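Local coordinates for protein family 88 glycosyl hydrolase (Bacteroides thetaiotaomicron, PDB 5NOA) that probably acts as a polysaccharide lyase that removes rhamnose caps from complex arabinogalactan, although it is named a glycoside hydrolase, at residues Arg53-Asn58 / Tyr103-Ser108; Phe114-Ile119 / Trp156-Gly161; Lys319-Leu324 / Gly362-Ala367. One frame throughout, in Å; residues are numbered along the deposited sequence.

Contact 1 (Arg53-Asn58 / Tyr103-Ser108)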
loop_
_atom_site.group_PDB
_atom_site.type_symbol
_atom_site.label_atom_id
_atom_site.label_comp_id
_atom_site.label_asym_id
_atom_site.label_seq_id
_atom_site.Cartn_x
_atom_site.Cartn_y
_atom_site.Cartn_z
ATOM N N ARG A 53 7.706 16.306 3.731
ATOM C CA ARG A 53 7.849 16.189 2.297
ATOM C C ARG A 53 6.873 15.175 1.694
ATOM O O ARG A 53 6.199 14.392 2.395
ATOM C CB ARG A 53 9.299 15.889 1.933
ATOM C CG ARG A 53 9.818 14.564 2.447
ATOM C CD ARG A 53 11.262 14.355 2.014
ATOM N NE ARG A 53 11.752 13.114 2.560
ATOM C CZ ARG A 53 13.012 12.703 2.452
ATOM N NH1 ARG A 53 13.909 13.432 1.797
ATOM N NH2 ARG A 53 13.339 11.578 3.018
ATOM N N SER A 54 6.901 15.177 0.364
ATOM C CA SER A 54 5.958 14.389 -0.445
ATOM C C SER A 54 6.373 12.933 -0.641
ATOM O O SER A 54 5.620 12.177 -1.245
ATOM C CB SER A 54 5.823 15.059 -1.834
ATOM O OG SER A 54 7.006 14.785 -2.610
ATOM N N PHE A 55 7.540 12.548 -0.137
ATOM C CA PHE A 55 8.137 11.226 -0.322
ATOM C C PHE A 55 7.265 10.113 0.260
ATOM O O PHE A 55 6.333 10.362 1.056
ATOM C CB PHE A 55 9.535 11.254 0.321
ATOM C CG PHE A 55 10.509 10.180 -0.105
ATOM C CD1 PHE A 55 10.823 9.950 -1.436
ATOM C CD2 PHE A 55 11.225 9.484 0.865
ATOM C CE1 PHE A 55 11.787 9.012 -1.794
ATOM C CE2 PHE A 55 12.168 8.549 0.516
ATOM C CZ PHE A 55 12.438 8.309 -0.811
ATOM N N TRP A 56 7.591 8.879 -0.115
ATOM C CA TRP A 56 6.661 7.752 0.017
ATOM C C TRP A 56 6.132 7.512 1.403
ATOM O O TRP A 56 5.004 7.056 1.532
ATOM C CB TRP A 56 7.279 6.459 -0.507
ATOM C CG TRP A 56 8.350 5.909 0.375
ATOM C CD1 TRP A 56 9.680 6.218 0.338
ATOM C CD2 TRP A 56 8.182 4.973 1.454
ATOM N NE1 TRP A 56 10.348 5.540 1.332
ATOM C CE2 TRP A 56 9.442 4.764 2.017
ATOM C CE3 TRP A 56 7.067 4.304 1.998
ATOM C CZ2 TRP A 56 9.638 3.924 3.104
ATOM C CZ3 TRP A 56 7.272 3.471 3.089
ATOM C CH2 TRP A 56 8.551 3.306 3.636
ATOM N N ASP A 57 6.965 7.679 2.419
ATOM C CA ASP A 57 6.515 7.280 3.757
ATOM C C ASP A 57 5.389 8.216 4.230
ATOM O O ASP A 57 4.373 7.755 4.754
ATOM C CB ASP A 57 7.699 7.187 4.711
ATOM C CG ASP A 57 8.526 8.493 4.847
ATOM O OD1 ASP A 57 8.736 9.256 3.850
ATOM O OD2 ASP A 57 9.003 8.746 5.971
ATOM N N ASN A 58 5.563 9.515 4.017
ATOM C CA ASN A 58 4.491 10.461 4.330
ATOM C C ASN A 58 3.326 10.247 3.396
ATOM O O ASN A 58 2.152 10.259 3.815
ATOM C CB ASN A 58 4.987 11.895 4.222
ATOM C CG ASN A 58 5.966 12.260 5.291
ATOM O OD1 ASN A 58 5.968 11.685 6.377
ATOM N ND2 ASN A 58 6.801 13.233 4.988
ATOM N N TYR A 103 15.202 7.366 -11.770
ATOM C CA TYR A 103 14.238 6.424 -11.220
ATOM C C TYR A 103 14.795 5.284 -10.418
ATOM O O TYR A 103 14.048 4.406 -9.992
ATOM C CB TYR A 103 13.270 5.904 -12.274
ATOM C CG TYR A 103 13.802 5.107 -13.410
ATOM C CD1 TYR A 103 14.377 5.739 -14.512
ATOM C CD2 TYR A 103 13.623 3.737 -13.462
ATOM C CE1 TYR A 103 14.797 5.002 -15.607
ATOM C CE2 TYR A 103 13.996 3.004 -14.553
ATOM C CZ TYR A 103 14.588 3.634 -15.636
ATOM O OH TYR A 103 14.963 2.938 -16.762
ATOM N N SER A 104 16.115 5.289 -10.164
ATOM C CA SER A 104 16.680 4.466 -9.095
ATOM C C SER A 104 16.384 5.122 -7.750
ATOM O O SER A 104 15.632 6.086 -7.695
ATOM C CB SER A 104 18.161 4.304 -9.352
ATOM O OG SER A 104 18.774 5.560 -9.472
ATOM N N TYR A 105 16.911 4.581 -6.635
ATOM C CA TYR A 105 16.568 5.157 -5.339
ATOM C C TYR A 105 17.245 6.511 -5.142
ATOM O O TYR A 105 18.467 6.648 -5.243
ATOM C CB TYR A 105 17.006 4.236 -4.184
ATOM C CG TYR A 105 16.543 4.772 -2.834
ATOM C CD1 TYR A 105 17.270 5.694 -2.127
ATOM C CD2 TYR A 105 15.317 4.405 -2.321
ATOM C CE1 TYR A 105 16.790 6.209 -0.935
ATOM C CE2 TYR A 105 14.839 4.900 -1.125
ATOM C CZ TYR A 105 15.569 5.819 -0.456
ATOM O OH TYR A 105 15.088 6.351 0.736
ATOM N N GLY A 106 16.454 7.508 -4.751
ATOM C CA GLY A 106 16.954 8.758 -4.325
ATOM C C GLY A 106 15.867 9.549 -3.670
ATOM O O GLY A 106 14.676 9.340 -3.929
ATOM N N GLU A 107 16.303 10.472 -2.814
ATOM C CA GLU A 107 15.407 11.351 -2.057
ATOM C C GLU A 107 15.494 12.803 -2.501
ATOM O O GLU A 107 14.768 13.651 -1.995
ATOM C CB GLU A 107 15.721 11.245 -0.554
ATOM C CG GLU A 107 15.759 9.782 -0.108
ATOM C CD GLU A 107 16.049 9.572 1.378
ATOM O OE1 GLU A 107 16.103 10.575 2.127
ATOM O OE2 GLU A 107 16.199 8.388 1.775
ATOM N N SER A 108 16.384 13.094 -3.445
ATOM C CA SER A 108 16.605 14.434 -3.879
ATOM C C SER A 108 15.661 14.789 -5.025
ATOM O O SER A 108 14.944 13.921 -5.549
ATOM C CB SER A 108 18.069 14.617 -4.239
ATOM O OG SER A 108 18.406 13.830 -5.313
HETATM O O HOH W 1 13.064 5.510 2.395
#

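Contact 2 (Phe114-Ile119 / Trp156-Gly161)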
loop_
_atom_site.group_PDB
_atom_site.type_symbol
_atom_site.label_atom_id
_atom_site.label_comp_id
_atom_site.label_asym_id
_atom_site.label_seq_id
_atom_site.Cartn_x
_atom_site.Cartn_y
_atom_site.Cartn_z
ATOM N N PHE A 114 11.100 8.218 -9.958
ATOM C CA PHE A 114 11.126 7.175 -8.954
ATOM C C PHE A 114 9.764 7.110 -8.291
ATOM O O PHE A 114 9.283 8.108 -7.753
ATOM C CB PHE A 114 12.209 7.523 -7.933
ATOM C CG PHE A 114 12.398 6.507 -6.834
ATOM C CD1 PHE A 114 12.268 5.123 -7.045
ATOM C CD2 PHE A 114 12.752 6.943 -5.569
ATOM C CE1 PHE A 114 12.477 4.231 -6.021
ATOM C CE2 PHE A 114 12.941 6.046 -4.547
ATOM C CZ PHE A 114 12.782 4.699 -4.775
ATOM N N GLY A 115 9.128 5.934 -8.305
ATOM C CA GLY A 115 7.796 5.790 -7.785
ATOM C C GLY A 115 7.604 6.208 -6.361
ATOM O O GLY A 115 6.478 6.618 -5.994
ATOM N N ASP A 116 8.651 6.156 -5.535
ATOM C CA ASP A 116 8.514 6.694 -4.183
ATOM C C ASP A 116 8.189 8.194 -4.135
ATOM O O ASP A 116 7.676 8.671 -3.121
ATOM C CB ASP A 116 9.766 6.398 -3.360
ATOM C CG ASP A 116 9.838 4.970 -2.829
ATOM O OD1 ASP A 116 8.868 4.219 -2.978
ATOM O OD2 ASP A 116 10.880 4.669 -2.198
ATOM N N TYR A 117 8.462 8.913 -5.229
ATOM C CA TYR A 117 8.102 10.313 -5.389
ATOM C C TYR A 117 6.869 10.518 -6.231
ATOM O O TYR A 117 6.566 11.666 -6.634
ATOM C CB TYR A 117 9.291 11.154 -5.879
ATOM C CG TYR A 117 10.039 11.861 -4.793
ATOM C CD1 TYR A 117 9.378 12.694 -3.893
ATOM C CD2 TYR A 117 11.413 11.724 -4.716
ATOM C CE1 TYR A 117 10.094 13.385 -2.918
ATOM C CE2 TYR A 117 12.126 12.409 -3.754
ATOM C CZ TYR A 117 11.462 13.237 -2.867
ATOM O OH TYR A 117 12.177 13.876 -1.885
ATOM N N GLN A 118 6.123 9.445 -6.485
ATOM C CA GLN A 118 4.897 9.518 -7.256
ATOM C C GLN A 118 3.654 9.086 -6.499
ATOM O O GLN A 118 2.547 9.397 -6.914
ATOM C CB GLN A 118 5.066 8.693 -8.528
ATOM C CG GLN A 118 6.207 9.170 -9.417
ATOM C CD GLN A 118 6.434 8.288 -10.606
ATOM O OE1 GLN A 118 6.065 7.117 -10.596
ATOM N NE2 GLN A 118 7.092 8.826 -11.648
ATOM N N ILE A 119 3.826 8.377 -5.378
ATOM C CA ILE A 119 2.660 8.006 -4.598
ATOM C C ILE A 119 1.900 9.220 -4.114
ATOM O O ILE A 119 0.668 9.162 -3.969
ATOM C CB ILE A 119 3.007 7.021 -3.465
ATOM C CG1 ILE A 119 1.835 6.876 -2.458
ATOM C CG2 ILE A 119 4.292 7.383 -2.748
ATOM C CD1 ILE A 119 1.993 5.743 -1.447
ATOM N N TRP A 156 9.291 -0.006 -12.506
ATOM C CA TRP A 156 8.801 -0.655 -11.273
ATOM C C TRP A 156 9.681 -1.868 -10.988
ATOM O O TRP A 156 9.349 -3.027 -11.293
ATOM C CB TRP A 156 7.327 -1.014 -11.361
ATOM C CG TRP A 156 6.438 0.170 -11.587
ATOM C CD1 TRP A 156 6.783 1.497 -11.478
ATOM C CD2 TRP A 156 5.067 0.154 -12.032
ATOM N NE1 TRP A 156 5.718 2.284 -11.843
ATOM C CE2 TRP A 156 4.651 1.489 -12.167
ATOM C CE3 TRP A 156 4.134 -0.871 -12.331
ATOM C CZ2 TRP A 156 3.363 1.823 -12.601
ATOM C CZ3 TRP A 156 2.912 -0.541 -12.745
ATOM C CH2 TRP A 156 2.518 0.783 -12.877
ATOM N N TRP A 157 10.845 -1.580 -10.407
ATOM C CA TRP A 157 11.913 -2.543 -10.191
ATOM C C TRP A 157 12.006 -3.070 -8.756
ATOM O O TRP A 157 12.902 -3.847 -8.439
ATOM C CB TRP A 157 13.280 -1.970 -10.654
ATOM C CG TRP A 157 13.568 -0.638 -10.049
ATOM C CD1 TRP A 157 13.308 0.592 -10.603
ATOM C CD2 TRP A 157 14.161 -0.370 -8.766
ATOM N NE1 TRP A 157 13.651 1.576 -9.731
ATOM C CE2 TRP A 157 14.212 1.025 -8.617
ATOM C CE3 TRP A 157 14.690 -1.174 -7.745
ATOM C CZ2 TRP A 157 14.714 1.627 -7.489
ATOM C CZ3 TRP A 157 15.204 -0.569 -6.659
ATOM C CH2 TRP A 157 15.202 0.811 -6.516
ATOM N N TRP A 158 11.071 -2.654 -7.915
ATOM C CA TRP A 158 10.994 -3.151 -6.547
ATOM C C TRP A 158 9.512 -3.290 -6.212
ATOM O O TRP A 158 8.667 -2.573 -6.743
ATOM C CB TRP A 158 11.741 -2.215 -5.573
ATOM C CG TRP A 158 11.045 -0.913 -5.223
ATOM C CD1 TRP A 158 10.605 -0.574 -3.988
ATOM C CD2 TRP A 158 10.703 0.193 -6.081
ATOM N NE1 TRP A 158 10.011 0.647 -4.008
ATOM C CE2 TRP A 158 10.057 1.154 -5.270
ATOM C CE3 TRP A 158 10.905 0.500 -7.437
ATOM C CZ2 TRP A 158 9.525 2.308 -5.768
ATOM C CZ3 TRP A 158 10.398 1.691 -7.935
ATOM C CH2 TRP A 158 9.693 2.569 -7.095
ATOM N N ALA A 159 9.209 -4.241 -5.339
ATOM C CA ALA A 159 7.815 -4.617 -5.114
ATOM C C ALA A 159 6.948 -3.470 -4.623
ATOM O O ALA A 159 5.820 -3.312 -5.069
ATOM C CB ALA A 159 7.720 -5.821 -4.162
ATOM N N ASP A 160 7.482 -2.686 -3.712
ATOM C CA ASP A 160 6.707 -1.631 -3.089
ATOM C C ASP A 160 6.200 -0.649 -4.123
ATOM O O ASP A 160 5.141 -0.018 -3.941
ATOM C CB ASP A 160 7.480 -0.797 -2.029
ATOM C CG ASP A 160 8.463 -1.567 -1.156
ATOM O OD1 ASP A 160 8.806 -2.725 -1.391
ATOM O OD2 ASP A 160 8.882 -0.968 -0.147
ATOM N N GLY A 161 6.984 -0.457 -5.188
ATOM C CA GLY A 161 6.626 0.469 -6.236
ATOM C C GLY A 161 5.268 0.208 -6.847
ATOM O O GLY A 161 4.639 1.113 -7.401
HETATM O O HOH W 2 6.954 4.901 -11.808
#

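Contact 3 (Lys319-Leu324 / Gly362-Ala367)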
loop_
_atom_site.group_PDB
_atom_site.type_symbol
_atom_site.label_atom_id
_atom_site.label_comp_id
_atom_site.label_asym_id
_atom_site.label_seq_id
_atom_site.Cartn_x
_atom_site.Cartn_y
_atom_site.Cartn_z
ATOM N N LYS A 319 -8.477 -13.537 12.025
ATOM C CA LYS A 319 -7.289 -13.736 12.855
ATOM C C LYS A 319 -6.360 -12.535 12.740
ATOM O O LYS A 319 -5.725 -12.142 13.721
ATOM C CB LYS A 319 -6.562 -15.021 12.472
ATOM C CG LYS A 319 -7.224 -16.283 12.944
ATOM C CD LYS A 319 -6.354 -17.506 12.681
ATOM C CE LYS A 319 -6.583 -18.025 11.294
ATOM N NZ LYS A 319 -5.833 -19.292 11.117
ATOM N N ALA A 320 -6.236 -11.977 11.533
ATOM C CA ALA A 320 -5.382 -10.804 11.331
ATOM C C ALA A 320 -5.889 -9.576 12.070
ATOM O O ALA A 320 -5.114 -8.867 12.716
ATOM C CB ALA A 320 -5.207 -10.535 9.861
ATOM N N TRP A 321 -7.194 -9.344 11.973
ATOM C CA TRP A 321 -7.773 -8.198 12.685
ATOM C C TRP A 321 -7.664 -8.366 14.184
ATOM O O TRP A 321 -7.467 -7.404 14.914
ATOM C CB TRP A 321 -9.226 -7.930 12.264
ATOM C CG TRP A 321 -9.762 -6.763 13.015
ATOM C CD1 TRP A 321 -10.603 -6.807 14.073
ATOM C CD2 TRP A 321 -9.379 -5.402 12.847
ATOM N NE1 TRP A 321 -10.802 -5.533 14.568
ATOM C CE2 TRP A 321 -10.054 -4.658 13.832
ATOM C CE3 TRP A 321 -8.528 -4.729 11.943
ATOM C CZ2 TRP A 321 -9.889 -3.287 13.951
ATOM C CZ3 TRP A 321 -8.374 -3.372 12.070
ATOM C CH2 TRP A 321 -9.062 -2.669 13.064
ATOM N N LYS A 322 -7.803 -9.600 14.662
ATOM C CA LYS A 322 -7.585 -9.861 16.046
ATOM C C LYS A 322 -6.169 -9.412 16.505
ATOM O O LYS A 322 -6.010 -8.721 17.506
ATOM C CB LYS A 322 -7.858 -11.320 16.303
ATOM C CG LYS A 322 -7.503 -11.747 17.684
ATOM C CD LYS A 322 -7.975 -13.173 17.912
ATOM C CE LYS A 322 -7.448 -13.732 19.210
ATOM N NZ LYS A 322 -8.206 -13.138 20.316
ATOM N N TYR A 323 -5.153 -9.774 15.738
ATOM C CA TYR A 323 -3.813 -9.303 16.018
ATOM C C TYR A 323 -3.746 -7.775 15.977
ATOM O O TYR A 323 -3.166 -7.145 16.872
ATOM C CB TYR A 323 -2.814 -9.927 15.016
ATOM C CG TYR A 323 -1.518 -9.140 14.997
ATOM C CD1 TYR A 323 -0.578 -9.257 16.013
ATOM C CD2 TYR A 323 -1.286 -8.190 14.019
ATOM C CE1 TYR A 323 0.551 -8.475 16.045
ATOM C CE2 TYR A 323 -0.141 -7.419 14.030
ATOM C CZ TYR A 323 0.771 -7.549 15.062
ATOM O OH TYR A 323 1.916 -6.775 15.152
ATOM N N LEU A 324 -4.280 -7.174 14.915
ATOM C CA LEU A 324 -4.141 -5.713 14.783
ATOM C C LEU A 324 -4.790 -4.974 15.923
ATOM O O LEU A 324 -4.253 -4.007 16.399
ATOM C CB LEU A 324 -4.713 -5.254 13.449
ATOM C CG LEU A 324 -3.944 -5.706 12.208
ATOM C CD1 LEU A 324 -4.755 -5.429 10.951
ATOM C CD2 LEU A 324 -2.586 -5.036 12.134
ATOM N N GLY A 362 -0.829 4.377 8.073
ATOM C CA GLY A 362 -1.591 4.338 6.835
ATOM C C GLY A 362 -2.154 2.951 6.533
ATOM O O GLY A 362 -3.340 2.810 6.203
ATOM N N ALA A 363 -1.309 1.927 6.637
ATOM C CA ALA A 363 -1.748 0.563 6.396
ATOM C C ALA A 363 -2.846 0.124 7.361
ATOM O O ALA A 363 -3.830 -0.520 6.964
ATOM C CB ALA A 363 -0.548 -0.384 6.486
ATOM N N PHE A 364 -2.657 0.474 8.645
ATOM C CA PHE A 364 -3.649 0.141 9.655
ATOM C C PHE A 364 -4.997 0.780 9.307
ATOM O O PHE A 364 -6.057 0.150 9.416
ATOM C CB PHE A 364 -3.151 0.568 11.038
ATOM C CG PHE A 364 -4.045 0.124 12.151
ATOM C CD1 PHE A 364 -5.213 0.828 12.453
ATOM C CD2 PHE A 364 -3.723 -1.001 12.888
ATOM C CE1 PHE A 364 -6.037 0.370 13.457
ATOM C CE2 PHE A 364 -4.532 -1.434 13.903
ATOM C CZ PHE A 364 -5.686 -0.744 14.166
ATOM N N LEU A 365 -4.976 2.059 8.928
ATOM C CA LEU A 365 -6.201 2.743 8.557
ATOM C C LEU A 365 -6.887 2.087 7.381
ATOM O O LEU A 365 -8.112 1.931 7.381
ATOM C CB LEU A 365 -5.931 4.206 8.250
ATOM C CG LEU A 365 -5.552 5.064 9.466
ATOM C CD1 LEU A 365 -5.090 6.430 9.002
ATOM C CD2 LEU A 365 -6.695 5.223 10.436
ATOM N N LEU A 366 -6.111 1.646 6.379
ATOM C CA LEU A 366 -6.729 0.908 5.259
ATOM C C LEU A 366 -7.463 -0.340 5.746
ATOM O O LEU A 366 -8.617 -0.602 5.405
ATOM C CB LEU A 366 -5.685 0.505 4.228
ATOM C CG LEU A 366 -5.009 1.608 3.456
ATOM C CD1 LEU A 366 -3.986 0.972 2.525
ATOM C CD2 LEU A 366 -5.994 2.421 2.652
ATOM N N ALA A 367 -6.774 -1.130 6.551
ATOM C CA ALA A 367 -7.358 -2.365 7.093
ATOM C C ALA A 367 -8.613 -2.078 7.892
ATOM O O ALA A 367 -9.625 -2.764 7.737
ATOM C CB ALA A 367 -6.345 -3.065 7.930
#

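Contact 1 (Arg53-Asn58 / Tyr103-Ser108)
R53 and E107 form the charged link between the two loops. NH2 of R53 donates to OE1 of E107 over 3.1 Å, and the bond is fairly straight (160° at the hydrogen). The arginine reaches its partner through an extended chain and uses the edge of its guanidinium, whereas the carboxylate is approached from above its own plane; the two flat groups stand 84° apart.

The remaining polar bonds lie within each segment or pass through water. The other carboxylate oxygen, OE2 of E107, accepts from OH of Y105 at 2.5 Å, so both oxygens are held. Water 1 then joins the segments by donating to OH of Y105 and accepting from NE1 of W56. ND2 of N58 reaches back to O of R53 (2.9 Å), a carbonyl that W84 also holds.

Apolar packing centres on F55, whose ring tip, CZ, presses against the joined side chains of Y105 and E107. CZ of F55 lies 3.7 Å from CG of E107 and 3.6 Å from OH of Y105, which sits at the ring edge; CE1 of F55 is 3.6 Å from O of G106, a carbonyl buried here without a hydrogen-bond partner. With CG anti to the backbone N (chi1 -161°), the ring is directed at the other loop, and CD1 of W56 rests over one of its faces. An alanine at this position would take away the ring that packs against E107 and Y105, and is likely to open a gap beside CG of E107 and OH of Y105.

F55 immediately precedes helix 56-72, so the contact joins the N-terminal end of a helix to a long inter-helix loop, an arrangement in keeping with the (alpha/alpha)6 barrel of this family.

Contact 2 (Phe114-Ile119 / Trp156-Gly161)
F114, G115 and D116 meet W157 and W158 among the loops of the (alpha/alpha)6 barrel, where the short 3-10 turn before helix 120-130 packs against the lead-in to helix 160-176. No direct hydrogen bond crosses, and aromatic packing does most of the work.

The indole of W158 is the centrepiece. CE1 of F114 comes down over one face near the rim, 3.4 Å from CH2 of W158, with the two ring planes inclined at 41°. The amide N of G161 covers the opposite face. The first torsion of W158 (chi1 75°), with CG between the backbone N and the carbonyl carbon, carries the indole to F114 and G115. G115 keeps the backbone close: its CA lies at the indole edge, with N of G115 3.6 Å from CH2 of W158.

W157 adds a second aromatic layer. CE3 of W158 stands over the centre of the W157 ring, and CZ2 of W157 touches CE1 of F114 at 3.7 Å; NE1 of W157 is hydrogen-bonded to O of Y103. D116 turns its carboxylate almost perpendicular to the W158 ring, and OD1 of D116 meets the indole edge at CZ2 of W158, 3.4 Å away. Beyond this packing, water 2 donates to OE1 of Q118 at 2.7 Å and accepts from NE1 of W156 at 2.9 Å.

Contact 3 (Lys319-Leu324 / Gly362-Ala367)
F364 fills the close part of this helix pair, reaching from helix 358-377 toward both W321 and L324. Its CE2 lies 3.6 Å from the backbone O of L324, which meets the phenyl at its edge, and 3.9 Å from CB of L324. Next to it, CZ of F364 touches CH2 of W321 at 4.0 Å; the two side chains cross at about a right angle, while their ring planes are inclined at 45°. W321 and F364 both swing their rings out from the helix with chi1 near 180°, and this carries them across the 11.8 Å between the local axes. I36 and V40 of helix 29-47 also cover F364.

Packing is looser around A367. Its CB only comes within 4.2 Å of CD1 of L324, and W321 runs on past it to A368 and R371. On helix 310-328, K319 and K322 turn to solvent.

The contact is wholly apolar between side chains: large residues on helices whose directions are inclined at 131°, nearer antiparallel than parallel, consistent with the helix-to-helix packing of an (alpha/alpha)6 barrel.

From the N terminus, contact 1 closes first, drawing the loop ahead of helix 120-130 back to the start of helix 56-72 and enclosing the rest of helix 56-72 and helix 75-87. Contact 2 follows and spans helices 120-130 and 135-149 before reaching the start of helix 160-176. Contact 3 comes last, joining helices 310-328 and 358-377 across a mostly non-helical connection. The three run in series, with none nested or crossed. Contacts 1 and 2 nonetheless touch, through a probable hydrogen bond between Y117 OH and E107 O and the packing of W56 on D116, making one cluster. Contact 3 lies on the opposite side of the chain's centre from both, its own centre about 25 Å from that of contact 1.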